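Local atomic coordinates of cell division control protein 73 (Saccharomyces cerevisiae, PDB entry 3V46), a protein that serves as a subunit of the PAF1 complex in RNA polymerase II transcription elongation and transcription-coupled histone modification, here seen as its C-terminal Ras-like domain. Residues E137-D142 with V150-Y155. Numbering follows the deposited sequence.
Sequences EKVELD and VEVVRY
The Y155 ring presents its edge to the carboxylate of E137: as modelled, OE1 lies at that edge, in plane, but implausibly close to CE2, so its exact position is doubtful. Within the helix, the R154 guanidinium has E151 OE1 in its plane at the edge, a salt bridge with NH1 to OE1 3.0 Å, and V150 O over one face, offset toward the rim. Y155 OH donates a hydrogen bond to E137 OE1 at 2.7 Å, subject to that doubt. E137 gets there on an extended chain, its CG anti to the backbone N (chi1 180°). OE2 is held by a salt bridge to K116, while the hold on OE1 is less certain. With an alanine here, the Y155 hydroxyl would probably lose this acceptor and K116 this counter-charge. Further along the strand the contact becomes apolar. V152 CG1 sits 3.8 Å from V139 CG1. The same methyl lies 3.7 Å from L141 CD2. F35 of helix 32-38 also touches both L141 and V152. The axes of 137-141 and 150-155 approach to 9.8 Å, with their directions 159° apart, as expected where edge strand 136-141 turns back into C-terminal helix 149-166, which packs against the sheet in this Ras-like, non-GTP-binding fold.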
loop_
_atom_site.group_PDB
_atom_site.type_symbol
_atom_site.label_atom_id
_atom_site.label_comp_id
_atom_site.label_asym_id
_atom_site.label_seq_id
_atom_site.Cartn_x
_atom_site.Cartn_y
_atom_site.Cartn_z
ATOM N N GLU A 137 6.817 3.646 -6.625
ATOM C CA GLU A 137 6.081 3.571 -7.863
ATOM C C GLU A 137 4.920 4.551 -7.796
ATOM O O GLU A 137 4.125 4.498 -6.871
ATOM C CB GLU A 137 5.588 2.144 -8.075
ATOM C CG GLU A 137 4.804 1.939 -9.331
ATOM C CD GLU A 137 4.670 0.477 -9.692
ATOM O OE1 GLU A 137 3.709 0.149 -10.397
ATOM O OE2 GLU A 137 5.513 -0.346 -9.276
ATOM N N LYS A 138 4.853 5.472 -8.752
ATOM C CA LYS A 138 3.774 6.444 -8.816
ATOM C C LYS A 138 2.664 5.889 -9.698
ATOM O O LYS A 138 2.900 5.525 -10.857
ATOM C CB LYS A 138 4.272 7.771 -9.398
ATOM C CG LYS A 138 5.285 8.520 -8.534
ATOM C CD LYS A 138 6.710 8.009 -8.706
ATOM C CE LYS A 138 7.657 8.736 -7.758
ATOM N NZ LYS A 138 9.026 8.175 -7.748
ATOM N N VAL A 139 1.446 5.852 -9.164
ATOM C CA VAL A 139 0.316 5.255 -9.853
ATOM C C VAL A 139 -0.825 6.269 -9.941
ATOM O O VAL A 139 -1.241 6.834 -8.926
ATOM C CB VAL A 139 -0.161 3.991 -9.108
ATOM C CG1 VAL A 139 -1.315 3.338 -9.849
ATOM C CG2 VAL A 139 0.991 3.015 -8.939
ATOM N N GLU A 140 -1.319 6.500 -11.157
ATOM C CA GLU A 140 -2.375 7.482 -11.394
ATOM C C GLU A 140 -3.754 6.842 -11.491
ATOM O O GLU A 140 -3.917 5.759 -12.059
ATOM C CB GLU A 140 -2.094 8.278 -12.677
ATOM C CG GLU A 140 -0.985 9.304 -12.520
ATOM C CD GLU A 140 -0.743 10.139 -13.774
ATOM O OE1 GLU A 140 0.308 10.807 -13.836
ATOM O OE2 GLU A 140 -1.592 10.132 -14.685
ATOM N N LEU A 141 -4.735 7.522 -10.910
ATOM C CA LEU A 141 -6.146 7.186 -11.078
ATOM C C LEU A 141 -6.849 8.391 -11.690
ATOM O O LEU A 141 -6.494 9.534 -11.388
ATOM C CB LEU A 141 -6.800 6.855 -9.730
ATOM C CG LEU A 141 -6.283 5.634 -8.989
ATOM C CD1 LEU A 141 -6.986 5.523 -7.647
ATOM C CD2 LEU A 141 -6.496 4.382 -9.814
ATOM N N ASP A 142 -7.837 8.146 -12.547
ATOM C CA ASP A 142 -8.654 9.228 -13.092
ATOM C C ASP A 142 -9.540 9.781 -11.980
ATOM O O ASP A 142 -10.090 9.029 -11.190
ATOM C CB ASP A 142 -9.549 8.728 -14.230
ATOM C CG ASP A 142 -8.791 8.462 -15.526
ATOM O OD1 ASP A 142 -7.680 9.008 -15.727
ATOM O OD2 ASP A 142 -9.342 7.718 -16.370
ATOM N N VAL A 150 -9.989 -1.316 -13.313
ATOM C CA VAL A 150 -9.763 -2.753 -13.383
ATOM C C VAL A 150 -8.311 -3.050 -13.739
ATOM O O VAL A 150 -7.681 -3.936 -13.148
ATOM C CB VAL A 150 -10.712 -3.428 -14.395
ATOM C CG1 VAL A 150 -10.146 -4.765 -14.845
ATOM C CG2 VAL A 150 -12.082 -3.611 -13.770
ATOM N N GLU A 151 -7.779 -2.306 -14.699
ATOM C CA GLU A 151 -6.418 -2.525 -15.164
ATOM C C GLU A 151 -5.405 -2.018 -14.146
ATOM O O GLU A 151 -4.374 -2.651 -13.930
ATOM C CB GLU A 151 -6.193 -1.852 -16.524
ATOM C CG GLU A 151 -4.734 -1.799 -16.973
ATOM C CD GLU A 151 -4.173 -3.155 -17.370
ATOM O OE1 GLU A 151 -4.957 -4.123 -17.494
ATOM O OE2 GLU A 151 -2.938 -3.248 -17.566
ATOM N N VAL A 152 -5.704 -0.888 -13.507
ATOM C CA VAL A 152 -4.817 -0.362 -12.471
ATOM C C VAL A 152 -4.690 -1.384 -11.347
ATOM O O VAL A 152 -3.598 -1.663 -10.867
ATOM C CB VAL A 152 -5.308 0.983 -11.907
ATOM C CG1 VAL A 152 -4.487 1.388 -10.692
ATOM C CG2 VAL A 152 -5.220 2.060 -12.961
ATOM N N VAL A 153 -5.807 -1.967 -10.943
ATOM C CA VAL A 153 -5.780 -2.932 -9.854
ATOM C C VAL A 153 -5.076 -4.226 -10.256
ATOM O O VAL A 153 -4.320 -4.786 -9.464
ATOM C CB VAL A 153 -7.198 -3.191 -9.311
ATOM C CG1 VAL A 153 -7.200 -4.304 -8.290
ATOM C CG2 VAL A 153 -7.750 -1.899 -8.711
ATOM N N ARG A 154 -5.302 -4.688 -11.484
ATOM C CA ARG A 154 -4.633 -5.885 -11.969
ATOM C C ARG A 154 -3.131 -5.640 -11.957
ATOM O O ARG A 154 -2.346 -6.485 -11.516
ATOM C CB ARG A 154 -5.104 -6.253 -13.383
ATOM C CG ARG A 154 -4.368 -7.430 -13.975
ATOM C CD ARG A 154 -4.831 -7.740 -15.400
ATOM N NE ARG A 154 -6.251 -8.087 -15.461
ATOM C CZ ARG A 154 -7.199 -7.323 -16.002
ATOM N NH1 ARG A 154 -6.897 -6.150 -16.551
ATOM N NH2 ARG A 154 -8.459 -7.740 -16.001
ATOM N N TYR A 155 -2.736 -4.465 -12.418
ATOM C CA TYR A 155 -1.326 -4.117 -12.450
ATOM C C TYR A 155 -0.753 -4.011 -11.044
ATOM O O TYR A 155 0.375 -4.426 -10.786
ATOM C CB TYR A 155 -1.106 -2.804 -13.193
ATOM C CG TYR A 155 0.325 -2.368 -13.070
ATOM C CD1 TYR A 155 1.318 -2.949 -13.839
ATOM C CD2 TYR A 155 0.693 -1.427 -12.132
ATOM C CE1 TYR A 155 2.635 -2.570 -13.698
ATOM C CE2 TYR A 155 1.993 -1.046 -11.982
ATOM C CZ TYR A 155 2.968 -1.617 -12.766
ATOM O OH TYR A 155 4.285 -1.233 -12.611
#